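Local coordinates for protein phycocyanobilin lyase subunit beta (Nostoc sp. PCC 7120, PDB 5N3U) that associates with the alpha subunit to form a lyase that is probably required for attaching the bilin chromophore to the phycocyanin alpha chain, at residues 65-70 against 83-88; 39-44 against 50-55. One frame throughout, in Å; residues are numbered along the deposited sequence.

Interaction 1 of 2, residues 65-70 against 83-88; sequences PQLLTQ and IRTLAA
Thr85 turns its two branches to different tasks: OG1 is gripped twice, by hydrogen bonds with Ser53 OG and Tyr81 O, while CG2 packs across the contact onto Leu67 CD1 at 3.8 Å. The setting is an antiparallel helix pair in the HEAT-repeat region of this all-helical chain; the short axes of 65-69 and 83-88 run at 147° to each other and come within 10.2 Å. With CG2 anti to the backbone N (chi1 -59° for OG1), the methyl meets the isopropyl end of Leu67, and the two side chains cross at about a right angle.

Leu67 and Leu86, the residues with nearest CA atoms at 7.1 Å, instead slide past one another in opposite directions, which brings Leu67 CB to 3.8 Å from Leu86 CD2. Trimming Leu86 to an alanine removes the whole isopropyl group and would probably open a gap beside Leu67 CB and cost Leu68 CD2 its contact on this side. Beyond the pair, Leu67 also rests on Ile38 of helix 34-40, and Leu68 touches both Val97 of helix 95-104 and Pro142 of the lyase alpha subunit, so one helical turn serves the core and the subunit interface. Leu68 reaches Leu86 through CD2 alone, which lies 3.9 Å from Leu86 CD1 and equally far from Leu86 CD2.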
ATOM      1  N   PRO B  65      10.939 -24.087   0.432  1.00 25.57           N
ATOM      2  CA  PRO B  65      10.594 -23.946  -0.960  1.00 27.97           C
ATOM      3  C   PRO B  65       9.193 -23.392  -1.227  1.00 30.46           C
ATOM      4  O   PRO B  65       8.993 -22.541  -2.129  1.00 24.79           O
ATOM      5  CB  PRO B  65      10.678 -25.406  -1.490  1.00 31.84           C
ATOM      6  CG  PRO B  65      11.802 -25.951  -0.723  1.00 29.12           C
ATOM      7  CD  PRO B  65      11.561 -25.406   0.682  1.00 31.29           C
ATOM      8  N   GLN B  66       8.209 -23.899  -0.504  1.00 28.38           N
ATOM      9  CA  GLN B  66       6.850 -23.370  -0.657  1.00 27.16           C
ATOM     10  C   GLN B  66       6.701 -21.977  -0.080  1.00 25.17           C
ATOM     11  O   GLN B  66       6.028 -21.111  -0.687  1.00 24.74           O
ATOM     12  CB  GLN B  66       5.845 -24.341  -0.042  1.00 29.79           C
ATOM     13  CG  GLN B  66       5.549 -25.518  -1.013  1.00 33.24           C
ATOM     14  CD  GLN B  66       4.895 -26.642  -0.285  1.00 43.84           C
ATOM     15  OE1 GLN B  66       5.485 -27.188   0.638  1.00 51.63           O
ATOM     16  NE2 GLN B  66       3.675 -26.964  -0.637  1.00 46.89           N
ATOM     17  N   LEU B  67       7.296 -21.724   1.066  1.00 23.05           N
ATOM     18  CA  LEU B  67       7.317 -20.315   1.521  1.00 23.70           C
ATOM     19  C   LEU B  67       7.903 -19.380   0.462  1.00 23.33           C
ATOM     20  O   LEU B  67       7.354 -18.336   0.220  1.00 26.44           O
ATOM     21  CB  LEU B  67       8.075 -20.154   2.747  1.00 23.36           C
ATOM     22  CG  LEU B  67       7.373 -20.590   4.042  1.00 23.53           C
ATOM     23  CD1 LEU B  67       8.417 -20.802   5.102  1.00 25.13           C
ATOM     24  CD2 LEU B  67       6.378 -19.544   4.527  1.00 24.20           C
ATOM     25  N   LEU B  68       9.005 -19.745  -0.197  1.00 24.04           N
ATOM     26  CA  LEU B  68       9.599 -18.868  -1.221  1.00 25.52           C
ATOM     27  C   LEU B  68       8.761 -18.648  -2.467  1.00 26.40           C
ATOM     28  O   LEU B  68       8.953 -17.616  -3.096  1.00 26.42           O
ATOM     29  CB  LEU B  68      10.955 -19.337  -1.729  1.00 28.14           C
ATOM     30  CG  LEU B  68      12.029 -19.409  -0.702  1.00 26.65           C
ATOM     31  CD1 LEU B  68      13.273 -20.204  -1.144  1.00 29.35           C
ATOM     32  CD2 LEU B  68      12.416 -18.082  -0.221  1.00 27.05           C
ATOM     33  N   THR B  69       7.922 -19.587  -2.858  1.00 22.52           N
ATOM     34  CA  THR B  69       7.192 -19.521  -4.084  1.00 25.03           C
ATOM     35  C   THR B  69       5.700 -19.285  -3.874  1.00 25.77           C
ATOM     36  O   THR B  69       4.968 -19.241  -4.837  1.00 27.79           O
ATOM     37  CB  THR B  69       7.330 -20.825  -4.895  1.00 31.78           C
ATOM     38  OG1 THR B  69       6.920 -21.930  -4.106  1.00 28.71           O
ATOM     39  CG2 THR B  69       8.799 -21.062  -5.283  1.00 33.08           C
ATOM     40  N   GLN B  70       5.248 -19.120  -2.637  1.00 23.96           N
ATOM     41  CA  GLN B  70       3.821 -18.794  -2.358  1.00 23.76           C
ATOM     42  C   GLN B  70       3.754 -17.512  -1.543  1.00 23.57           C
ATOM     43  O   GLN B  70       3.081 -17.453  -0.492  1.00 25.02           O
ATOM     44  CB  GLN B  70       3.143 -19.931  -1.583  1.00 27.13           C
ATOM     45  CG  GLN B  70       3.089 -21.171  -2.482  1.00 33.69           C
ATOM     46  CD  GLN B  70       2.572 -22.437  -1.788  1.00 37.09           C
ATOM     47  OE1 GLN B  70       1.877 -22.376  -0.789  1.00 35.19           O
ATOM     48  NE2 GLN B  70       3.000 -23.590  -2.286  1.00 39.86           N
ATOM     49  N   ILE B  83       7.742 -13.352   5.080  1.00 19.71           N
ATOM     50  CA  ILE B  83       9.098 -12.898   5.247  1.00 20.55           C
ATOM     51  C   ILE B  83       9.585 -13.151   6.671  1.00 23.30           C
ATOM     52  O   ILE B  83      10.722 -13.524   6.887  1.00 22.62           O
ATOM     53  CB  ILE B  83       9.237 -11.443   4.899  1.00 20.14           C
ATOM     54  CG1 ILE B  83       8.806 -11.197   3.428  1.00 20.18           C
ATOM     55  CG2 ILE B  83      10.683 -11.017   5.171  1.00 21.19           C
ATOM     56  CD1 ILE B  83       9.594 -11.977   2.416  1.00 22.19           C
ATOM     57  N   ARG B  84       8.736 -12.873   7.661  1.00 21.08           N
ATOM     58  CA  ARG B  84       9.099 -13.130   9.035  1.00 23.22           C
ATOM     59  C   ARG B  84       9.396 -14.648   9.308  1.00 22.41           C
ATOM     60  O   ARG B  84      10.298 -15.004  10.056  1.00 24.19           O
ATOM     61  CB  ARG B  84       8.045 -12.578   9.989  1.00 27.77           C
ATOM     62  CG  ARG B  84       8.523 -12.505  11.458  1.00 39.96           C
ATOM     63  CD  ARG B  84       7.619 -11.658  12.371  1.00 45.13           C
ATOM     64  NE  ARG B  84       7.123 -10.431  11.709  1.00 46.54           N
ATOM     65  CZ  ARG B  84       5.905 -10.207  11.223  1.00 41.40           C
ATOM     66  NH1 ARG B  84       4.969 -11.123  11.222  1.00 47.63           N
ATOM     67  NH2 ARG B  84       5.625  -9.024  10.669  1.00 51.54           N
ATOM     68  N   THR B  85       8.607 -15.496   8.713  1.00 20.40           N
ATOM     69  CA  THR B  85       8.707 -16.892   8.850  1.00 21.34           C
ATOM     70  C   THR B  85       9.967 -17.389   8.191  1.00 22.79           C
ATOM     71  O   THR B  85      10.751 -18.142   8.810  1.00 21.03           O
ATOM     72  CB  THR B  85       7.514 -17.547   8.229  1.00 21.09           C
ATOM     73  OG1 THR B  85       6.336 -17.066   8.866  1.00 21.92           O
ATOM     74  CG2 THR B  85       7.562 -19.011   8.388  1.00 24.30           C
ATOM     75  N   LEU B  86      10.237 -16.955   6.977  1.00 20.20           N
ATOM     76  CA  LEU B  86      11.547 -17.244   6.366  1.00 19.87           C
ATOM     77  C   LEU B  86      12.711 -16.763   7.154  1.00 21.37           C
ATOM     78  O   LEU B  86      13.720 -17.481   7.262  1.00 23.92           O
ATOM     79  CB  LEU B  86      11.618 -16.626   4.946  1.00 20.26           C
ATOM     80  CG  LEU B  86      10.803 -17.297   3.944  1.00 18.09           C
ATOM     81  CD1 LEU B  86      10.458 -16.387   2.760  1.00 20.42           C
ATOM     82  CD2 LEU B  86      11.428 -18.625   3.547  1.00 21.36           C
ATOM     83  N   ALA B  87      12.624 -15.557   7.727  1.00 20.10           N
ATOM     84  CA  ALA B  87      13.698 -15.015   8.510  1.00 21.87           C
ATOM     85  C   ALA B  87      13.904 -15.913   9.770  1.00 25.65           C
ATOM     86  O   ALA B  87      15.011 -16.222  10.101  1.00 27.30           O
ATOM     87  CB  ALA B  87      13.402 -13.564   8.982  1.00 23.64           C
ATOM     88  N   ALA B  88      12.831 -16.341  10.410  1.00 24.40           N
ATOM     89  CA  ALA B  88      12.953 -17.177  11.642  1.00 27.47           C
ATOM     90  C   ALA B  88      13.492 -18.581  11.342  1.00 29.49           C
ATOM     91  O   ALA B  88      14.256 -19.141  12.144  1.00 32.07           O
ATOM     92  CB  ALA B  88      11.574 -17.315  12.261  1.00 29.16           C
TER

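Interaction 2 of 2, residues 39-44 against 50-55; sequences AVFGYN and AIASTA
Phe41 and Ala52 have about 50 Å² each buried by this contact, more than twice the area of Val40 or Ser53. The ring of Phe41 presents its CE1 corner to the helix: Ser53 N lies 3.8 Å from Phe41 CE1, at the ring edge and in its plane, and Ser53 CB is almost as near. Ala52 CB meets the same ring atom obliquely, 4.2 Å from Phe41 CE1. With CG anti to the carbonyl carbon (chi1 -59°), the ring carries CE1 to helix 46-59 and also reaches helix 76-89, where it meets the Tyr81 ring with planes at about 25°.

Helix 34-40 and helix 46-59 are consecutive and pack in the manner of the alpha-solenoid whose HEAT repeats are assigned further along the chain. The link between them opens with a type I beta turn from Val40 to Tyr43, closed by Tyr43 N to Val40 O at 3.1 Å. Val40 enters the contact from the start of that turn; both its CB and its CG1 lie 3.9 Å from Ala52 CB, so the one methyl of Ala52 touches both the branch point and a methyl of Val40. Gly42 O, within the turn, and Asn44 ND2, just after it, exchange reciprocal hydrogen bonds with Asn44 and Gly42 of the second copy of this protein. On the helix side, Ser53 holds OG anti to its own backbone N (chi1 178°), and that hydroxyl bonds outside the two segments to Thr85 OG1.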
ATOM      1  N   ALA B  39      -1.497 -19.885   3.521  1.00 23.34           N
ATOM      2  CA  ALA B  39      -2.720 -19.201   3.140  1.00 27.45           C
ATOM      3  C   ALA B  39      -3.366 -18.487   4.347  1.00 26.84           C
ATOM      4  O   ALA B  39      -4.007 -17.497   4.167  1.00 30.38           O
ATOM      5  CB  ALA B  39      -3.699 -20.171   2.531  1.00 31.88           C
ATOM      6  N   VAL B  40      -3.146 -18.973   5.564  1.00 22.91           N
ATOM      7  CA  VAL B  40      -3.671 -18.341   6.749  1.00 25.58           C
ATOM      8  C   VAL B  40      -3.183 -16.885   6.857  1.00 25.96           C
ATOM      9  O   VAL B  40      -3.891 -16.064   7.405  1.00 27.06           O
ATOM     10  CB  VAL B  40      -3.347 -19.116   8.031  1.00 26.58           C
ATOM     11  CG1 VAL B  40      -3.659 -18.314   9.280  1.00 32.75           C
ATOM     12  CG2 VAL B  40      -4.133 -20.429   8.018  1.00 28.49           C
ATOM     13  N   PHE B  41      -1.977 -16.578   6.389  1.00 24.17           N
ATOM     14  CA  PHE B  41      -1.459 -15.199   6.535  1.00 21.49           C
ATOM     15  C   PHE B  41      -2.348 -14.172   5.817  1.00 22.08           C
ATOM     16  O   PHE B  41      -2.376 -13.019   6.160  1.00 22.64           O
ATOM     17  CB  PHE B  41      -0.074 -15.092   5.939  1.00 23.65           C
ATOM     18  CG  PHE B  41       0.980 -15.988   6.497  1.00 22.90           C
ATOM     19  CD1 PHE B  41       0.944 -16.492   7.818  1.00 25.51           C
ATOM     20  CD2 PHE B  41       2.072 -16.272   5.715  1.00 20.48           C
ATOM     21  CE1 PHE B  41       1.997 -17.241   8.304  1.00 26.50           C
ATOM     22  CE2 PHE B  41       3.117 -17.044   6.185  1.00 24.21           C
ATOM     23  CZ  PHE B  41       3.088 -17.547   7.484  1.00 24.21           C
ATOM     24  N   GLY B  42      -3.119 -14.588   4.856  1.00 22.55           N
ATOM     25  CA  GLY B  42      -4.047 -13.754   4.128  1.00 30.94           C
ATOM     26  C   GLY B  42      -5.330 -13.357   4.859  1.00 33.99           C
ATOM     27  O   GLY B  42      -6.073 -12.557   4.341  1.00 39.73           O
ATOM     28  N   TYR B  43      -5.572 -13.913   6.030  1.00 31.56           N
ATOM     29  CA  TYR B  43      -6.730 -13.587   6.834  1.00 39.24           C
ATOM     30  C   TYR B  43      -6.171 -12.830   7.985  1.00 48.42           C
ATOM     31  O   TYR B  43      -5.390 -13.390   8.845  1.00 50.59           O
ATOM     32  CB  TYR B  43      -7.331 -14.832   7.440  1.00 38.14           C
ATOM     33  CG  TYR B  43      -7.628 -15.832   6.387  1.00 50.79           C
ATOM     34  CD1 TYR B  43      -8.443 -15.532   5.263  1.00 58.56           C
ATOM     35  CD2 TYR B  43      -7.086 -17.109   6.486  1.00 52.98           C
ATOM     36  CE1 TYR B  43      -8.679 -16.515   4.288  1.00 59.90           C
ATOM     37  CE2 TYR B  43      -7.326 -18.080   5.531  1.00 50.33           C
ATOM     38  CZ  TYR B  43      -8.095 -17.796   4.451  1.00 56.85           C
ATOM     39  OH  TYR B  43      -8.237 -18.842   3.573  1.00 61.81           O
ATOM     40  N   ASN B  44      -6.574 -11.599   8.069  1.00 41.34           N
ATOM     41  CA  ASN B  44      -5.777 -10.648   8.844  1.00 44.45           C
ATOM     42  C   ASN B  44      -6.114 -10.732  10.279  1.00 46.02           C
ATOM     43  O   ASN B  44      -6.736  -9.836  10.876  1.00 49.93           O
ATOM     44  CB  ASN B  44      -6.019  -9.211   8.385  1.00 44.13           C
ATOM     45  CG  ASN B  44      -5.281  -8.218   9.266  1.00 50.92           C
ATOM     46  OD1 ASN B  44      -4.187  -8.522   9.779  1.00 52.36           O
ATOM     47  ND2 ASN B  44      -5.883  -7.059   9.495  1.00 44.33           N
ATOM     48  N   ALA B  50       0.015 -15.731  13.543  1.00 31.04           N
ATOM     49  CA  ALA B  50       1.203 -16.028  14.377  1.00 30.57           C
ATOM     50  C   ALA B  50       1.289 -17.513  14.739  1.00 32.03           C
ATOM     51  O   ALA B  50       2.368 -18.099  14.755  1.00 29.28           O
ATOM     52  CB  ALA B  50       1.246 -15.156  15.619  1.00 34.65           C
ATOM     53  N   ILE B  51       0.151 -18.166  14.904  1.00 33.98           N
ATOM     54  CA  ILE B  51       0.140 -19.614  15.081  1.00 38.14           C
ATOM     55  C   ILE B  51       0.576 -20.358  13.824  1.00 36.45           C
ATOM     56  O   ILE B  51       1.317 -21.361  13.889  1.00 33.14           O
ATOM     57  CB  ILE B  51      -1.274 -20.102  15.544  1.00 43.16           C
ATOM     58  CG1 ILE B  51      -1.483 -19.709  17.012  1.00 43.51           C
ATOM     59  CG2 ILE B  51      -1.513 -21.594  15.306  1.00 40.31           C
ATOM     60  CD1 ILE B  51      -2.937 -19.378  17.358  1.00 44.90           C
ATOM     61  N   ALA B  52       0.083 -19.940  12.665  1.00 33.73           N
ATOM     62  CA  ALA B  52       0.481 -20.608  11.432  1.00 30.06           C
ATOM     63  C   ALA B  52       1.971 -20.446  11.195  1.00 30.82           C
ATOM     64  O   ALA B  52       2.653 -21.383  10.759  1.00 33.44           O
ATOM     65  CB  ALA B  52      -0.315 -20.096  10.263  1.00 29.78           C
ATOM     66  N   SER B  53       2.484 -19.277  11.492  1.00 33.05           N
ATOM     67  CA  SER B  53       3.899 -18.992  11.289  1.00 28.70           C
ATOM     68  C   SER B  53       4.731 -19.890  12.227  1.00 36.42           C
ATOM     69  O   SER B  53       5.649 -20.567  11.773  1.00 26.88           O
ATOM     70  CB  SER B  53       4.186 -17.561  11.557  1.00 27.09           C
ATOM     71  OG  SER B  53       5.579 -17.287  11.412  1.00 26.98           O
ATOM     72  N   THR B  54       4.401 -19.890  13.524  1.00 32.68           N
ATOM     73  CA  THR B  54       5.085 -20.792  14.477  1.00 34.04           C
ATOM     74  C   THR B  54       5.134 -22.237  13.990  1.00 29.89           C
ATOM     75  O   THR B  54       6.187 -22.873  14.031  1.00 35.45           O
ATOM     76  CB  THR B  54       4.440 -20.667  15.868  1.00 36.96           C
ATOM     77  OG1 THR B  54       4.598 -19.312  16.253  1.00 37.58           O
ATOM     78  CG2 THR B  54       5.191 -21.540  16.922  1.00 41.72           C
ATOM     79  N   ALA B  55       4.017 -22.749  13.515  1.00 28.79           N
ATOM     80  CA  ALA B  55       3.946 -24.021  12.911  1.00 29.59           C
ATOM     81  C   ALA B  55       4.920 -24.177  11.745  1.00 39.97           C
ATOM     82  O   ALA B  55       5.597 -25.223  11.602  1.00 32.63           O
ATOM     83  CB  ALA B  55       2.535 -24.290  12.419  1.00 33.78           C
TER

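In the fold
The two contacts lie in series along the chain, interaction 2 closing before interaction 1 opens, yet their centres are only 12 Å apart and on the same side of the chain's centre. Helix 76-89 brings them together. Thr85 OG1 of interaction 1 lies 2.7 Å from Ser53 OG of interaction 2, a probable hydrogen bond, and 3.6 Å from Phe41 CZ, so one hydroxyl touches both segments of the other contact. Interaction 1 sits deeper, its centre about 11 Å from the centre of the chain, against about 18 Å for that of interaction 2. Their outer neighbours also differ: 65-70 faces the alpha subunit, whereas 39-44 meets another copy of the beta subunit.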